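Local coordinates for sensory box/GGDEF family protein (Caulobacter crescentus, PDB 4YME), which probably acts in bacterial cyclic di-GMP signalling, this chain being the GGDEF (diguanylate cyclase) domain of a larger membrane protein, at residues 40-48 / 56-64. Numbering follows the deposited sequence.
Sequences DLDHFKEAN and GDALLVETA
At Phe44 the chi1 of 178° sets CG opposite the backbone N and carries the ring across to Gly56 and Leu60. Leu59 has CG beside its backbone N (chi1 -65°), and this turns CD1 toward helix 44-51. The Phe44 ring meets Gly56 edge on: CE1 lies 3.5 Å from Gly56 O, near the ring plane. Leu60 crosses the Phe44 side chain at about a right angle, with its CG 3.8 Å from Phe44 CE1. Asn48 ND2 sits over one ring face, offset toward the rim. Leu59 CD1 packs 3.7 Å from Ala47 CB and also touches Phe44 CA. Gly56 has no side chain, and Asn48 OD1 comes to 3.1 Å from Gly56 CA. With an alanine in place of Phe44 the ring is gone, which is likely to open a gap beside Gly56 and Leu60. Leu41 CD1 lies 3.5 Å from Thr63 OG1 and 4.0 Å from Leu59 CB. The Thr63 hydroxyl OG1 donates to Leu59 O (2.8 Å). Thr63 OG1 and Thr63 N approach Leu59 O from opposite faces of the carbonyl plane. Phe85 of strand 84-91 touches Leu60 and Thr63. The arrangement joins the end of strand 33-41 and the two helices after it, as in the ferredoxin-like GGDEF fold.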
# COMPACT_ATOMS: atom_id res chain seq x y z
N ASP A 40 -6.27 1.15 1.02
CA ASP A 40 -6.99 2.37 0.69
C ASP A 40 -7.47 3.04 1.94
O ASP A 40 -7.36 2.47 3.00
CB ASP A 40 -8.01 2.20 -0.39
CG ASP A 40 -9.27 1.60 0.04
OD1 ASP A 40 -9.41 1.19 1.20
OD2 ASP A 40 -10.18 1.70 -0.81
N LEU A 41 -7.86 4.29 1.83
CA LEU A 41 -8.20 5.10 2.99
C LEU A 41 -9.72 5.11 3.20
O LEU A 41 -10.49 5.34 2.27
CB LEU A 41 -7.65 6.53 2.84
CG LEU A 41 -6.13 6.59 2.73
CD1 LEU A 41 -5.70 8.05 2.61
CD2 LEU A 41 -5.40 5.90 3.94
N ASP A 42 -10.12 4.96 4.45
CA ASP A 42 -11.55 4.82 4.79
C ASP A 42 -12.33 6.10 4.58
O ASP A 42 -13.54 6.05 4.26
CB ASP A 42 -11.69 4.33 6.22
CG ASP A 42 -11.30 2.84 6.38
OD1 ASP A 42 -10.98 2.14 5.41
OD2 ASP A 42 -11.27 2.44 7.53
N HIS A 43 -11.68 7.25 4.75
CA HIS A 43 -12.42 8.53 4.78
C HIS A 43 -11.85 9.61 3.88
O HIS A 43 -12.00 10.81 4.11
CB HIS A 43 -12.57 9.05 6.20
CG HIS A 43 -13.06 8.02 7.17
ND1 HIS A 43 -14.36 7.60 7.20
CD2 HIS A 43 -12.41 7.37 8.15
CE1 HIS A 43 -14.49 6.70 8.15
NE2 HIS A 43 -13.33 6.54 8.76
N PHE A 44 -11.26 9.19 2.78
CA PHE A 44 -10.76 10.09 1.75
C PHE A 44 -11.85 10.88 1.06
O PHE A 44 -11.77 12.09 0.96
CB PHE A 44 -9.96 9.25 0.74
CG PHE A 44 -9.42 9.99 -0.40
CD1 PHE A 44 -8.34 10.87 -0.26
CD2 PHE A 44 -9.93 9.79 -1.64
CE1 PHE A 44 -7.79 11.52 -1.34
CE2 PHE A 44 -9.40 10.44 -2.73
CZ PHE A 44 -8.33 11.33 -2.57
N LYS A 45 -12.93 10.18 0.69
CA LYS A 45 -14.06 10.87 0.01
C LYS A 45 -14.67 11.91 0.92
O LYS A 45 -14.89 13.03 0.51
CB LYS A 45 -15.13 9.91 -0.46
CG LYS A 45 -16.30 10.62 -1.15
CD LYS A 45 -17.33 9.63 -1.76
CE LYS A 45 -18.78 10.20 -1.61
NZ LYS A 45 -18.98 11.51 -2.27
N GLU A 46 -14.89 11.55 2.17
CA GLU A 46 -15.49 12.48 3.10
C GLU A 46 -14.58 13.69 3.35
O GLU A 46 -15.05 14.82 3.46
CB GLU A 46 -15.87 11.74 4.37
CG GLU A 46 -16.60 12.56 5.37
CD GLU A 46 -15.67 13.20 6.33
OE1 GLU A 46 -14.52 12.69 6.45
OE2 GLU A 46 -16.05 14.19 6.97
N ALA A 47 -13.25 13.52 3.38
CA ALA A 47 -12.33 14.68 3.52
C ALA A 47 -12.48 15.64 2.34
O ALA A 47 -12.60 16.86 2.49
CB ALA A 47 -10.85 14.22 3.64
N ASN A 48 -12.54 15.08 1.15
CA ASN A 48 -12.72 15.91 -0.03
C ASN A 48 -14.10 16.62 -0.04
O ASN A 48 -14.19 17.80 -0.36
CB ASN A 48 -12.56 15.04 -1.25
CG ASN A 48 -11.08 14.68 -1.49
OD1 ASN A 48 -10.19 15.50 -1.25
ND2 ASN A 48 -10.85 13.48 -1.95
N GLY A 56 -8.14 16.05 1.00
CA GLY A 56 -7.80 14.68 0.53
C GLY A 56 -6.33 14.60 0.17
O GLY A 56 -5.65 13.61 0.53
N ASP A 57 -5.78 15.63 -0.44
CA ASP A 57 -4.33 15.64 -0.75
C ASP A 57 -3.45 15.54 0.48
O ASP A 57 -2.45 14.83 0.48
CB ASP A 57 -3.96 16.85 -1.62
CG ASP A 57 -4.50 16.76 -3.01
OD1 ASP A 57 -5.12 15.74 -3.42
OD2 ASP A 57 -4.33 17.79 -3.74
N ALA A 58 -3.84 16.22 1.55
CA ALA A 58 -3.12 16.21 2.79
C ALA A 58 -3.12 14.76 3.33
O ALA A 58 -2.11 14.33 3.87
CB ALA A 58 -3.81 17.17 3.80
N LEU A 59 -4.25 14.05 3.16
CA LEU A 59 -4.32 12.64 3.58
C LEU A 59 -3.31 11.83 2.83
O LEU A 59 -2.65 10.95 3.41
CB LEU A 59 -5.71 11.99 3.41
CG LEU A 59 -6.86 12.53 4.26
CD1 LEU A 59 -8.13 11.77 3.90
CD2 LEU A 59 -6.61 12.45 5.70
N LEU A 60 -3.26 12.08 1.52
CA LEU A 60 -2.33 11.30 0.66
C LEU A 60 -0.88 11.53 1.03
O LEU A 60 -0.08 10.60 1.11
CB LEU A 60 -2.61 11.52 -0.82
CG LEU A 60 -4.05 11.24 -1.28
CD1 LEU A 60 -4.23 11.56 -2.74
CD2 LEU A 60 -4.43 9.81 -0.99
N VAL A 61 -0.53 12.78 1.26
CA VAL A 61 0.84 13.18 1.61
C VAL A 61 1.25 12.60 2.94
O VAL A 61 2.34 12.06 3.09
CB VAL A 61 0.94 14.73 1.60
CG1 VAL A 61 2.19 15.19 2.27
CG2 VAL A 61 0.91 15.18 0.12
N GLU A 62 0.33 12.62 3.90
CA GLU A 62 0.68 12.08 5.21
C GLU A 62 0.75 10.54 5.15
O GLU A 62 1.61 9.95 5.78
CB GLU A 62 -0.33 12.52 6.24
CG GLU A 62 -0.10 11.96 7.62
CD GLU A 62 1.15 12.33 8.29
OE1 GLU A 62 1.91 13.22 7.84
OE2 GLU A 62 1.54 11.68 9.29
N THR A 63 -0.13 9.90 4.39
CA THR A 63 -0.07 8.43 4.23
C THR A 63 1.29 8.07 3.68
O THR A 63 1.92 7.14 4.15
CB THR A 63 -1.18 7.94 3.29
OG1 THR A 63 -2.46 8.21 3.93
CG2 THR A 63 -1.10 6.45 3.01
N ALA A 64 1.72 8.79 2.64
CA ALA A 64 3.01 8.51 2.03
C ALA A 64 4.16 8.72 2.98
O ALA A 64 5.10 7.93 2.98
CB ALA A 64 3.17 9.35 0.82